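Local coordinates for protein LbaCas13a H328A (C2c2) (Lachnospiraceae bacterium NK4A179, PDB 5WLH) that binds pre-crRNA and, as a CRISPR effector guided by crRNA, probably cleaves RNA, with a preference for adenine, at residues Thr159-Arg164 and Asp221-Val226; Ile1172-Cys1177 and Gly1183-Tyr1188. All blocks are in the same frame, centred on the assembly; numbering follows the deposited sequence.

Interaction 1: Thr159-Arg164 and Asp221-Val226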
loop_
_atom_site.group_PDB
_atom_site.type_symbol
_atom_site.label_atom_id
_atom_site.label_comp_id
_atom_site.label_asym_id
_atom_site.label_seq_id
_atom_site.Cartn_x
_atom_site.Cartn_y
_atom_site.Cartn_z
ATOM N N THR A 159 41.196 -8.113 -33.388
ATOM C CA THR A 159 41.310 -7.615 -34.757
ATOM C C THR A 159 39.956 -7.633 -35.457
ATOM O O THR A 159 39.529 -6.625 -36.034
ATOM C CB THR A 159 42.335 -8.442 -35.538
ATOM O OG1 THR A 159 43.632 -8.310 -34.936
ATOM C CG2 THR A 159 42.395 -7.969 -36.985
ATOM N N ASN A 160 39.249 -8.765 -35.393
ATOM C CA ASN A 160 37.953 -8.847 -36.058
ATOM C C ASN A 160 36.920 -7.954 -35.382
ATOM O O ASN A 160 36.091 -7.333 -36.058
ATOM C CB ASN A 160 37.461 -10.289 -36.095
ATOM C CG ASN A 160 36.322 -10.472 -37.064
ATOM O OD1 ASN A 160 36.320 -9.875 -38.141
ATOM N ND2 ASN A 160 35.319 -11.246 -36.669
ATOM N N PHE A 161 36.947 -7.870 -34.049
ATOM C CA PHE A 161 36.030 -6.960 -33.373
ATOM C C PHE A 161 36.297 -5.516 -33.778
ATOM O O PHE A 161 35.362 -4.745 -34.025
ATOM C CB PHE A 161 36.141 -7.138 -31.851
ATOM C CG PHE A 161 35.165 -8.145 -31.271
ATOM C CD1 PHE A 161 35.146 -9.457 -31.713
ATOM C CD2 PHE A 161 34.280 -7.772 -30.262
ATOM C CE1 PHE A 161 34.252 -10.388 -31.169
ATOM C CE2 PHE A 161 33.390 -8.689 -29.718
ATOM C CZ PHE A 161 33.378 -9.993 -30.165
ATOM N N ILE A 162 37.574 -5.130 -33.870
ATOM C CA ILE A 162 37.909 -3.772 -34.290
ATOM C C ILE A 162 37.403 -3.522 -35.706
ATOM O O ILE A 162 36.855 -2.456 -36.009
ATOM C CB ILE A 162 39.427 -3.538 -34.168
ATOM C CG1 ILE A 162 39.814 -3.280 -32.707
ATOM C CG2 ILE A 162 39.895 -2.386 -35.087
ATOM C CD1 ILE A 162 41.304 -3.199 -32.461
ATOM N N ASN A 163 37.549 -4.516 -36.583
ATOM C CA ASN A 163 37.073 -4.373 -37.956
ATOM C C ASN A 163 35.556 -4.263 -38.009
ATOM O O ASN A 163 35.017 -3.424 -38.735
ATOM C CB ASN A 163 37.552 -5.550 -38.807
ATOM C CG ASN A 163 39.041 -5.518 -39.061
ATOM O OD1 ASN A 163 39.680 -4.465 -38.967
ATOM N ND2 ASN A 163 39.607 -6.675 -39.388
ATOM N N ARG A 164 34.846 -5.100 -37.253
ATOM C CA ARG A 164 33.391 -5.015 -37.265
ATOM C C ARG A 164 32.915 -3.704 -36.647
ATOM O O ARG A 164 31.934 -3.110 -37.114
ATOM C CB ARG A 164 32.793 -6.220 -36.538
ATOM C CG ARG A 164 33.065 -7.556 -37.219
ATOM C CD ARG A 164 32.511 -7.603 -38.641
ATOM N NE ARG A 164 31.055 -7.722 -38.656
ATOM C CZ ARG A 164 30.384 -8.755 -39.162
ATOM N NH1 ARG A 164 29.056 -8.765 -39.125
ATOM N NH2 ARG A 164 31.036 -9.780 -39.705
ATOM N N ASP A 221 38.882 -10.325 -20.834
ATOM C CA ASP A 221 38.037 -9.490 -19.989
ATOM C C ASP A 221 36.820 -8.946 -20.717
ATOM O O ASP A 221 35.784 -8.720 -20.077
ATOM C CB ASP A 221 38.849 -8.330 -19.413
ATOM C CG ASP A 221 39.780 -8.781 -18.296
ATOM O OD1 ASP A 221 39.305 -9.498 -17.394
ATOM O OD2 ASP A 221 40.976 -8.434 -18.327
ATOM N N PHE A 222 36.903 -8.738 -22.033
ATOM C CA PHE A 222 35.741 -8.279 -22.780
ATOM C C PHE A 222 35.207 -9.351 -23.724
ATOM O O PHE A 222 34.079 -9.821 -23.547
ATOM C CB PHE A 222 36.034 -7.000 -23.572
ATOM C CG PHE A 222 34.851 -6.530 -24.373
ATOM C CD1 PHE A 222 33.705 -6.083 -23.728
ATOM C CD2 PHE A 222 34.864 -6.570 -25.758
ATOM C CE1 PHE A 222 32.596 -5.657 -24.456
ATOM C CE2 PHE A 222 33.758 -6.160 -26.481
ATOM C CZ PHE A 222 32.626 -5.698 -25.828
ATOM N N ILE A 223 35.995 -9.761 -24.721
ATOM C CA ILE A 223 35.434 -10.566 -25.806
ATOM C C ILE A 223 34.901 -11.883 -25.271
ATOM O O ILE A 223 33.766 -12.280 -25.569
ATOM C CB ILE A 223 36.485 -10.802 -26.902
ATOM C CG1 ILE A 223 36.886 -9.477 -27.543
ATOM C CG2 ILE A 223 35.923 -11.770 -27.931
ATOM C CD1 ILE A 223 37.953 -9.629 -28.639
ATOM N N ASP A 224 35.721 -12.589 -24.486
ATOM C CA ASP A 224 35.302 -13.872 -23.941
ATOM C C ASP A 224 34.063 -13.712 -23.080
ATOM O O ASP A 224 33.181 -14.574 -23.090
ATOM C CB ASP A 224 36.424 -14.504 -23.121
ATOM C CG ASP A 224 37.547 -15.078 -23.981
ATOM O OD1 ASP A 224 37.425 -15.133 -25.227
ATOM O OD2 ASP A 224 38.569 -15.460 -23.387
ATOM N N TYR A 225 33.988 -12.619 -22.322
ATOM C CA TYR A 225 32.806 -12.378 -21.507
ATOM C C TYR A 225 31.580 -12.140 -22.374
ATOM O O TYR A 225 30.498 -12.657 -22.075
ATOM C CB TYR A 225 33.023 -11.191 -20.565
ATOM C CG TYR A 225 31.938 -11.140 -19.518
ATOM C CD1 TYR A 225 32.059 -11.859 -18.343
ATOM C CD2 TYR A 225 30.769 -10.415 -19.734
ATOM C CE1 TYR A 225 31.052 -11.854 -17.397
ATOM C CE2 TYR A 225 29.758 -10.394 -18.788
ATOM C CZ TYR A 225 29.911 -11.118 -17.621
ATOM O OH TYR A 225 28.919 -11.110 -16.669
ATOM N N VAL A 226 31.724 -11.342 -23.436
ATOM C CA VAL A 226 30.604 -11.111 -24.351
ATOM C C VAL A 226 30.054 -12.433 -24.866
ATOM O O VAL A 226 28.833 -12.628 -24.946
ATOM C CB VAL A 226 31.036 -10.186 -25.506
ATOM C CG1 VAL A 226 29.974 -10.177 -26.616
ATOM C CG2 VAL A 226 31.240 -8.788 -24.990
#
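Ile223 lies against one face of the Phe161 ring, and together with Phe222 it makes up a wholly apolar contact between the helices 158-166 and 218-230. Phe161 points from its backbone toward the second helix; chi1 (-92°, well off a staggered value) carries the ring across, and the ring's own turn lays its face against Ile223. Followed outward from CB, its first ring atom, CG, meets Ile223 CD1 at 4.1 Å. Further along, CD2 faces Ile223 CG1, while CE1 lies 3.9 Å from Ile223 CG2. At the far end CZ makes the closest approach, 3.8 Å to Ile223 CG2. The isoleucine thus spans the whole ring, and the two side chains run past each other in opposite directions: CD1 reaches back to the base of the phenylalanine, and CG2 covers its tip. Between them CG1 sits almost over the middle, 4.1 Å from the Phe161 ring centroid and 10° off the normal, a CH-pi contact. Phe222 adds a smaller touch at a slant, its CE2 lying 4.1 Å from Phe161 CE2. Its CG is anti to the backbone N (chi1 179°), which carries the ring alongside Ile223 so that CE2 reaches Phe161. Within its own helix the Phe222 ring carries Val226 CG2 over one face, toward the rim. Met106 and Leu101 also touch Phe161, while Leu199 and Leu202 of helix 193-206 pack on Phe222. On the side of helix 218-230 turned away from Phe161, Tyr225 packs on a phosphate of the bound RNA. The arrangement is a small helix-helix interface in an all-helical region, with aromatic and branched aliphatic groups at its centre, consistent with the N-terminal part of the crRNA-recognition lobe of Cas13a.

Interaction 2: Ile1172-Cys1177 and Gly1183-Tyr1188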
loop_
_atom_site.group_PDB
_atom_site.type_symbol
_atom_site.label_atom_id
_atom_site.label_comp_id
_atom_site.label_asym_id
_atom_site.label_seq_id
_atom_site.Cartn_x
_atom_site.Cartn_y
_atom_site.Cartn_z
ATOM N N ILE A 1172 2.807 -18.505 27.583
ATOM C CA ILE A 1172 3.338 -17.216 27.140
ATOM C C ILE A 1172 2.777 -16.861 25.772
ATOM O O ILE A 1172 2.448 -15.705 25.512
ATOM C CB ILE A 1172 4.878 -17.211 27.132
ATOM C CG1 ILE A 1172 5.413 -15.868 26.589
ATOM C CG2 ILE A 1172 5.418 -18.319 26.306
ATOM C CD1 ILE A 1172 5.132 -14.707 27.460
ATOM N N LEU A 1173 2.624 -17.855 24.897
ATOM C CA LEU A 1173 2.121 -17.573 23.553
ATOM C C LEU A 1173 0.653 -17.189 23.593
ATOM O O LEU A 1173 0.234 -16.239 22.925
ATOM C CB LEU A 1173 2.326 -18.788 22.650
ATOM C CG LEU A 1173 3.742 -19.311 22.522
ATOM C CD1 LEU A 1173 3.751 -20.566 21.647
ATOM C CD2 LEU A 1173 4.671 -18.227 21.972
ATOM N N TYR A 1174 -0.143 -17.930 24.367
ATOM C CA TYR A 1174 -1.536 -17.563 24.571
ATOM C C TYR A 1174 -1.638 -16.129 25.076
ATOM O O TYR A 1174 -2.417 -15.322 24.556
ATOM C CB TYR A 1174 -2.190 -18.537 25.575
ATOM C CG TYR A 1174 -3.595 -18.110 25.927
ATOM C CD1 TYR A 1174 -3.835 -17.172 26.929
ATOM C CD2 TYR A 1174 -4.681 -18.611 25.222
ATOM C CE1 TYR A 1174 -5.119 -16.746 27.213
ATOM C CE2 TYR A 1174 -5.985 -18.199 25.508
ATOM C CZ TYR A 1174 -6.193 -17.277 26.508
ATOM O OH TYR A 1174 -7.470 -16.845 26.768
ATOM N N GLN A 1175 -0.847 -15.797 26.101
ATOM C CA GLN A 1175 -0.987 -14.504 26.752
ATOM C C GLN A 1175 -0.539 -13.374 25.842
ATOM O O GLN A 1175 -1.099 -12.272 25.907
ATOM C CB GLN A 1175 -0.205 -14.506 28.069
ATOM C CG GLN A 1175 -0.802 -15.536 29.070
ATOM C CD GLN A 1175 -1.885 -14.911 29.918
ATOM O OE1 GLN A 1175 -3.064 -14.963 29.581
ATOM N NE2 GLN A 1175 -1.484 -14.258 30.989
ATOM N N ILE A 1176 0.450 -13.628 24.984
ATOM C CA ILE A 1176 0.837 -12.616 24.006
ATOM C C ILE A 1176 -0.330 -12.316 23.076
ATOM O O ILE A 1176 -0.688 -11.156 22.850
ATOM C CB ILE A 1176 2.081 -13.059 23.217
ATOM C CG1 ILE A 1176 3.323 -12.996 24.119
ATOM C CG2 ILE A 1176 2.273 -12.117 21.996
ATOM C CD1 ILE A 1176 4.552 -13.673 23.538
ATOM N N CYS A 1177 -0.941 -13.363 22.526
ATOM C CA CYS A 1177 -2.019 -13.133 21.570
ATOM C C CYS A 1177 -3.229 -12.523 22.246
ATOM O O CYS A 1177 -3.940 -11.716 21.629
ATOM C CB CYS A 1177 -2.402 -14.432 20.864
ATOM S SG CYS A 1177 -1.134 -15.026 19.751
ATOM N N GLY A 1183 -11.718 -10.000 22.914
ATOM C CA GLY A 1183 -12.511 -11.160 23.258
ATOM C C GLY A 1183 -11.715 -12.335 23.785
ATOM O O GLY A 1183 -12.314 -13.325 24.206
ATOM N N LEU A 1184 -10.388 -12.266 23.760
ATOM C CA LEU A 1184 -9.571 -13.357 24.257
ATOM C C LEU A 1184 -9.183 -13.056 25.696
ATOM O O LEU A 1184 -8.462 -12.072 25.939
ATOM C CB LEU A 1184 -8.323 -13.523 23.384
ATOM C CG LEU A 1184 -7.500 -14.799 23.501
ATOM C CD1 LEU A 1184 -8.377 -16.065 23.386
ATOM C CD2 LEU A 1184 -6.417 -14.787 22.414
ATOM N N PRO A 1185 -9.638 -13.843 26.670
ATOM C CA PRO A 1185 -9.306 -13.569 28.080
ATOM C C PRO A 1185 -7.812 -13.618 28.362
ATOM O O PRO A 1185 -7.068 -14.405 27.772
ATOM C CB PRO A 1185 -10.026 -14.697 28.826
ATOM C CG PRO A 1185 -11.186 -15.052 27.943
ATOM C CD PRO A 1185 -10.657 -14.902 26.538
ATOM N N LEU A 1186 -7.394 -12.828 29.350
ATOM C CA LEU A 1186 -6.029 -12.864 29.840
ATOM C C LEU A 1186 -6.063 -13.268 31.314
ATOM O O LEU A 1186 -6.973 -12.864 32.052
ATOM C CB LEU A 1186 -5.357 -11.509 29.657
ATOM C CG LEU A 1186 -3.834 -11.525 29.545
ATOM C CD1 LEU A 1186 -3.370 -10.498 28.526
ATOM C CD2 LEU A 1186 -3.218 -11.254 30.912
ATOM N N TYR A 1187 -5.114 -14.109 31.712
ATOM C CA TYR A 1187 -4.996 -14.595 33.086
ATOM C C TYR A 1187 -3.927 -13.776 33.781
ATOM O O TYR A 1187 -2.839 -13.585 33.233
ATOM C CB TYR A 1187 -4.617 -16.072 33.122
ATOM C CG TYR A 1187 -5.636 -16.947 32.451
ATOM C CD1 TYR A 1187 -5.618 -17.124 31.076
ATOM C CD2 TYR A 1187 -6.640 -17.561 33.181
ATOM C CE1 TYR A 1187 -6.553 -17.906 30.449
ATOM C CE2 TYR A 1187 -7.589 -18.356 32.566
ATOM C CZ TYR A 1187 -7.551 -18.510 31.188
ATOM O OH TYR A 1187 -8.485 -19.277 30.540
ATOM N N TYR A 1188 -4.234 -13.280 34.975
ATOM C CA TYR A 1188 -3.283 -12.393 35.633
ATOM C C TYR A 1188 -3.633 -12.319 37.108
ATOM O O TYR A 1188 -4.694 -12.777 37.536
ATOM C CB TYR A 1188 -3.293 -10.990 35.027
ATOM C CG TYR A 1188 -4.616 -10.289 35.131
ATOM C CD1 TYR A 1188 -5.642 -10.545 34.218
ATOM C CD2 TYR A 1188 -4.849 -9.368 36.140
ATOM C CE1 TYR A 1188 -6.858 -9.910 34.329
ATOM C CE2 TYR A 1188 -6.048 -8.711 36.244
ATOM C CZ TYR A 1188 -7.058 -8.995 35.338
ATOM O OH TYR A 1188 -8.269 -8.346 35.457
HETATM O O HOH W 1 -9.049 -18.770 27.878
#
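Gln1175 grips both backbone polar groups of Tyr1187 with its side-chain amide. Tyr1187 N gives a nearly straight bond to Gln1175 OE1 (3.1 Å, 176°); the N-H lies in the plane of the Gln1175 side-chain carbonyl, on a lone pair of OE1. Gln1175 NE2 donates to Tyr1187 O at 2.7 Å; this bond is more bent, at 146°, but again meets a lone pair in the carbonyl plane. A bend at chi2 (-89°) turns the amide toward the strand, and the paired bonds fix its rotation. With an alanine at this position the N-H and C=O of Tyr1187 would probably lose these mates, and a gap would open beside the Leu1186 side chain.

Tyr1174 OH supplies a third bond, donating at 2.7 Å to Pro1185 O, which lies at the ring edge; the donor is tilted from that carbonyl plane. A water also donates to Tyr1174 OH and is hydrogen-bonded to Tyr1187 OH, linking the two phenols. Their rings meet obliquely, with CE1 of Tyr1174 and CE1 of Tyr1187 3.7 Å apart. Farther out, Leu1184 CD1 packs 3.8 Å from Tyr1174 CE2, its CD2 turns to Cys1177, and Leu1186 CD2 comes within 3.5 Å of Gln1175 NE2. Leu463 touches both Tyr1174 and Cys1177 from a distant loop, and Tyr1160 meets the ring of Tyr1187. The arrangement is a helix-strand connection in which side chains of helix 1171-1180 hold the chain entering the β-hairpin 1187-1189/1196-1198, probably in the second HEPN domain.

Interactions 1 and 2 are both buried, but they share no helix or strand and lie far apart, their centres about 69 Å from each other and their nearest atoms about 46 Å. Interaction 1 joins two helices with 56 residues between its segments, and uses hydrocarbon surface alone; its segments come within about 4 Å of the bound RNA at the nearest atoms, through Tyr225 rather than the touching residues. Interaction 2 spans only five intervening residues, ties a helix to the chain just after it, and relies on side-chain hydrogen bonds to backbone groups, about 16 Å from the RNA at the nearest atom. Its buried surface is about twice as large, 356 against 171 Å².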